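Putative polyketide synthase (Brevibacillus brevis, PDB 5HU7) probably catalyses the dehydration of beta-hydroxyacyl intermediates, as the dehydratase domain of a trans-AT polyketide synthase with a double hotdog fold. Local coordinates at residues V182-P186 / G187-V191; P210-L213 / E214-P218. All coordinates share one frame; numbering follows the deposited sequence.

Interaction 1 of 2, residues V182-P186 / G187-V191; sequences VYRAP and GHVLV
Tyr183 O accepts Leu190 N at 2.8 Å, and the CA-H of Val189 approaches the same oxygen. Tyr183 N answers with a bond to Leu190 O of 2.9 Å. This is a tight beta hairpin of the second hotdog, with strands 179-185 and 188-193 antiparallel. Its two-residue loop is Pro186-Gly187, a type II turn from Ala185 to His188. Gly187 has the positive phi (88°) that glycine supplies at the third turn position; a CB there would clash with Pro186 O. The turn closes with two bonds. Ala185 N reaches His188 O at 3.0 Å, and His188 N bonds to Ala185 O at 3.2 Å.

The side chains alternate. Val182, Arg184, Val189 and Val191 share one face, where Tyr222 of helix 212-227 packs on Val182 and Val189. Tyr183, Ala185, His188 and Leu190 share the other, partly covered by helix 145-150. There Tyr183 and Leu190 run side by side, CB to CB 4.0 Å. The edge of the tyrosine ring meets Leu190 O.

His188 has its CG between its backbone N and carbonyl carbon (chi1 76°), which brings the ring across to the neighbouring strand. Ala185 CB sits over one ring face in a CH-pi contact, offset toward the rim and 3.2 Å from His188 NE2, which has no polar partner in the model.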
loop_
_atom_site.group_PDB
_atom_site.type_symbol
_atom_site.label_atom_id
_atom_site.label_comp_id
_atom_site.label_asym_id
_atom_site.label_seq_id
_atom_site.Cartn_x
_atom_site.Cartn_y
_atom_site.Cartn_z
ATOM N N VAL A 182 6.467 40.324 13.015
ATOM C CA VAL A 182 5.556 40.594 11.911
ATOM C C VAL A 182 5.835 41.958 11.365
ATOM O O VAL A 182 5.730 42.929 12.088
ATOM C CB VAL A 182 4.080 40.455 12.345
ATOM C CG1 VAL A 182 3.141 40.841 11.220
ATOM C CG2 VAL A 182 3.806 39.039 12.808
ATOM N N TYR A 183 6.128 42.024 10.074
ATOM C CA TYR A 183 6.335 43.270 9.324
ATOM C C TYR A 183 5.019 43.649 8.642
ATOM O O TYR A 183 4.580 42.935 7.767
ATOM C CB TYR A 183 7.383 43.043 8.249
ATOM C CG TYR A 183 8.774 42.771 8.769
ATOM C CD1 TYR A 183 9.209 41.477 9.002
ATOM C CD2 TYR A 183 9.708 43.789 8.868
ATOM C CE1 TYR A 183 10.508 41.211 9.405
ATOM C CE2 TYR A 183 11.019 43.534 9.247
ATOM C CZ TYR A 183 11.412 42.242 9.536
ATOM O OH TYR A 183 12.703 41.972 9.912
ATOM N N ARG A 184 4.414 44.770 9.013
ATOM C CA ARG A 184 3.164 45.189 8.406
ATOM C C ARG A 184 3.376 46.315 7.455
ATOM O O ARG A 184 3.993 47.326 7.777
ATOM C CB ARG A 184 2.102 45.652 9.419
ATOM C CG ARG A 184 0.745 45.924 8.699
ATOM C CD ARG A 184 -0.393 46.455 9.533
ATOM N NE ARG A 184 -0.061 47.720 10.196
ATOM C CZ ARG A 184 -0.072 48.921 9.610
ATOM N NH1 ARG A 184 -0.380 49.050 8.321
ATOM N NH2 ARG A 184 0.243 50.006 10.314
ATOM N N ALA A 185 2.701 46.210 6.347
ATOM C CA ALA A 185 2.691 47.274 5.379
ATOM C C ALA A 185 1.261 47.403 4.913
ATOM O O ALA A 185 0.459 46.484 5.118
ATOM C CB ALA A 185 3.569 46.892 4.207
ATOM N N PRO A 186 0.917 48.490 4.215
ATOM C CA PRO A 186 -0.433 48.587 3.645
ATOM C C PRO A 186 -0.601 47.508 2.569
ATOM O O PRO A 186 0.240 47.399 1.678
ATOM C CB PRO A 186 -0.454 50.011 3.064
ATOM C CG PRO A 186 0.658 50.713 3.766
ATOM C CD PRO A 186 1.710 49.680 3.864
ATOM N N GLY A 187 -1.600 46.641 2.739
ATOM C CA GLY A 187 -1.863 45.539 1.811
ATOM C C GLY A 187 -1.140 44.223 2.060
ATOM O O GLY A 187 -1.441 43.240 1.361
ATOM N N HIS A 188 -0.186 44.160 3.030
ATOM C CA HIS A 188 0.498 42.892 3.319
ATOM C C HIS A 188 1.077 42.778 4.720
ATOM O O HIS A 188 1.337 43.773 5.382
ATOM C CB HIS A 188 1.616 42.584 2.279
ATOM C CG HIS A 188 2.896 43.361 2.419
ATOM N ND1 HIS A 188 3.809 43.101 3.447
ATOM C CD2 HIS A 188 3.433 44.291 1.603
ATOM C CE1 HIS A 188 4.819 43.940 3.266
ATOM N NE2 HIS A 188 4.651 44.659 2.158
ATOM N N VAL A 189 1.316 41.529 5.133
ATOM C CA VAL A 189 2.011 41.201 6.360
ATOM C C VAL A 189 3.087 40.208 5.978
ATOM O O VAL A 189 2.823 39.311 5.187
ATOM C CB VAL A 189 1.117 40.702 7.528
ATOM C CG1 VAL A 189 0.165 41.789 7.967
ATOM C CG2 VAL A 189 0.340 39.449 7.165
ATOM N N LEU A 190 4.328 40.439 6.431
ATOM C CA LEU A 190 5.439 39.521 6.181
ATOM C C LEU A 190 5.775 38.954 7.542
ATOM O O LEU A 190 6.211 39.688 8.431
ATOM C CB LEU A 190 6.650 40.202 5.528
ATOM C CG LEU A 190 7.880 39.320 5.371
ATOM C CD1 LEU A 190 7.682 38.311 4.248
ATOM C CD2 LEU A 190 9.145 40.179 5.151
ATOM N N VAL A 191 5.507 37.667 7.727
ATOM C CA VAL A 191 5.707 37.020 9.007
ATOM C C VAL A 191 7.028 36.304 9.005
ATOM O O VAL A 191 7.251 35.469 8.132
ATOM C CB VAL A 191 4.570 35.989 9.276
ATOM C CG1 VAL A 191 4.726 35.352 10.644
ATOM C CG2 VAL A 191 3.204 36.635 9.157
#

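Interaction 2 of 2, residues P210-L213 / E214-P218; sequences PSLL and ESLLP
Leu212 and Leu216 meet, four residues apart, in the first turn of helix 212-227, their side chains crossing at a slant. Leu216 CD1 lies 3.6 Å from Leu212 CG and 3.7 Å from Leu212 CD1. Leu212 reaches this place with its CG trans to the backbone N (chi1 179°). In Leu216 the CG is instead trans to the carbonyl carbon (chi1 -71°), which directs its branch back toward Leu212. An alanine in place of Leu212 would probably open a gap beside Leu216 CD1 and let that branch turn more easily.

Glu214 bends at chi2 (-44°), and its OE2 comes alongside Leu213 CB at 3.8 Å. The sequence from His209 resembles the HPxxLD motif of polyketide dehydratases, and Glu214 occupies the position at which relatives have an aspartate.

The backbone sets the spacing of these side chains. Leu212 O accepts Leu216 N at 3.1 Å and, weakly, Ser215 N. Leu213 O accepts Leu217 N, also at 3.1 Å. Before them, Glu214 N makes a weak bond to Ser211 O at 3.2 Å. Ser211 N is bonded in turn to His209 ND1, tying the chain ahead of the helix to the histidine side chain.

Further out, Leu216 packs on Ala259 and Ile261 of strand 258-263. Ser215 O is hydrogen-bonded to Ser219 OG, one turn on. Pro218 has no N-H to give to the turn before, and the helix is kinked there.

The contact thus works on two levels. Backbone bonds join one helix turn to the next, and over them the side chains meet mainly through apolar carbon, leucine on leucine.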
loop_
_atom_site.group_PDB
_atom_site.type_symbol
_atom_site.label_atom_id
_atom_site.label_comp_id
_atom_site.label_asym_id
_atom_site.label_seq_id
_atom_site.Cartn_x
_atom_site.Cartn_y
_atom_site.Cartn_z
ATOM N N PRO A 210 3.551 20.670 10.556
ATOM C CA PRO A 210 2.304 20.495 11.311
ATOM C C PRO A 210 1.837 21.701 12.133
ATOM O O PRO A 210 0.685 21.703 12.565
ATOM C CB PRO A 210 2.618 19.286 12.206
ATOM C CG PRO A 210 4.066 19.274 12.327
ATOM C CD PRO A 210 4.579 19.718 11.018
ATOM N N SER A 211 2.703 22.705 12.364
ATOM C CA SER A 211 2.374 23.887 13.169
ATOM C C SER A 211 2.167 25.162 12.354
ATOM O O SER A 211 1.869 26.188 12.950
ATOM C CB SER A 211 3.488 24.129 14.177
ATOM O OG SER A 211 3.894 22.922 14.803
ATOM N N LEU A 212 2.319 25.114 11.026
ATOM C CA LEU A 212 2.185 26.280 10.144
ATOM C C LEU A 212 0.840 27.042 10.252
ATOM O O LEU A 212 0.826 28.263 10.130
ATOM C CB LEU A 212 2.431 25.828 8.688
ATOM C CG LEU A 212 2.306 26.885 7.611
ATOM C CD1 LEU A 212 3.316 27.989 7.828
ATOM C CD2 LEU A 212 2.474 26.277 6.229
ATOM N N LEU A 213 -0.272 26.336 10.438
ATOM C CA LEU A 213 -1.605 26.949 10.549
ATOM C C LEU A 213 -1.771 27.689 11.883
ATOM O O LEU A 213 -2.446 28.716 11.943
ATOM C CB LEU A 213 -2.673 25.842 10.418
ATOM C CG LEU A 213 -4.156 26.248 10.500
ATOM C CD1 LEU A 213 -4.548 27.113 9.304
ATOM C CD2 LEU A 213 -5.045 24.980 10.644
ATOM N N GLU A 214 -1.114 27.206 12.939
ATOM C CA GLU A 214 -1.197 27.854 14.253
ATOM C C GLU A 214 -0.472 29.232 14.245
ATOM O O GLU A 214 -0.693 30.034 15.162
ATOM C CB GLU A 214 -0.631 26.959 15.398
ATOM C CG GLU A 214 -0.956 25.467 15.328
ATOM C CD GLU A 214 -2.379 25.072 14.972
ATOM O OE1 GLU A 214 -3.291 25.349 15.785
ATOM O OE2 GLU A 214 -2.571 24.422 13.918
ATOM N N SER A 215 0.406 29.475 13.234
ATOM C CA SER A 215 1.171 30.704 13.058
ATOM C C SER A 215 0.534 31.650 12.057
ATOM O O SER A 215 0.586 32.861 12.245
ATOM C CB SER A 215 2.573 30.368 12.569
ATOM O OG SER A 215 3.204 29.442 13.438
ATOM N N LEU A 216 0.012 31.109 10.968
ATOM C CA LEU A 216 -0.602 31.869 9.896
ATOM C C LEU A 216 -1.944 32.440 10.279
ATOM O O LEU A 216 -2.208 33.600 9.999
ATOM C CB LEU A 216 -0.750 30.980 8.651
ATOM C CG LEU A 216 0.554 30.627 7.914
ATOM C CD1 LEU A 216 0.275 29.716 6.729
ATOM C CD2 LEU A 216 1.265 31.852 7.437
ATOM N N LEU A 217 -2.790 31.650 10.913
ATOM C CA LEU A 217 -4.122 32.106 11.324
ATOM C C LEU A 217 -4.094 33.431 12.128
ATOM O O LEU A 217 -4.684 34.392 11.649
ATOM C CB LEU A 217 -4.863 30.982 12.071
ATOM C CG LEU A 217 -6.263 31.323 12.609
ATOM C CD1 LEU A 217 -7.168 31.935 11.501
ATOM C CD2 LEU A 217 -6.902 30.081 13.197
ATOM N N PRO A 218 -3.351 33.580 13.248
ATOM C CA PRO A 218 -3.302 34.903 13.917
ATOM C C PRO A 218 -2.779 36.027 13.011
ATOM O O PRO A 218 -3.206 37.176 13.126
ATOM C CB PRO A 218 -2.380 34.674 15.132
ATOM C CG PRO A 218 -1.705 33.381 14.907
ATOM C CD PRO A 218 -2.579 32.567 13.997
#

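Interactions 1 and 2 belong to the same hotdog half. Their centres are 16 Å apart and their nearest atoms about 5 Å, without touching. The 182-191 hairpin is part of the sheet, and 210-218 begins the helix that packs against it. Two elements bridge them. Ile261 of strand 258-263 touches both Val189 and Leu216. Farther along helix 212-227, Ser219 touches Val191 and bonds through its OG to Ser215 O. By analogy with relatives, the active site probably lies near the start of this helix, where its HPxxLD-like motif falls, with the catalytic histidine coming from the other hotdog.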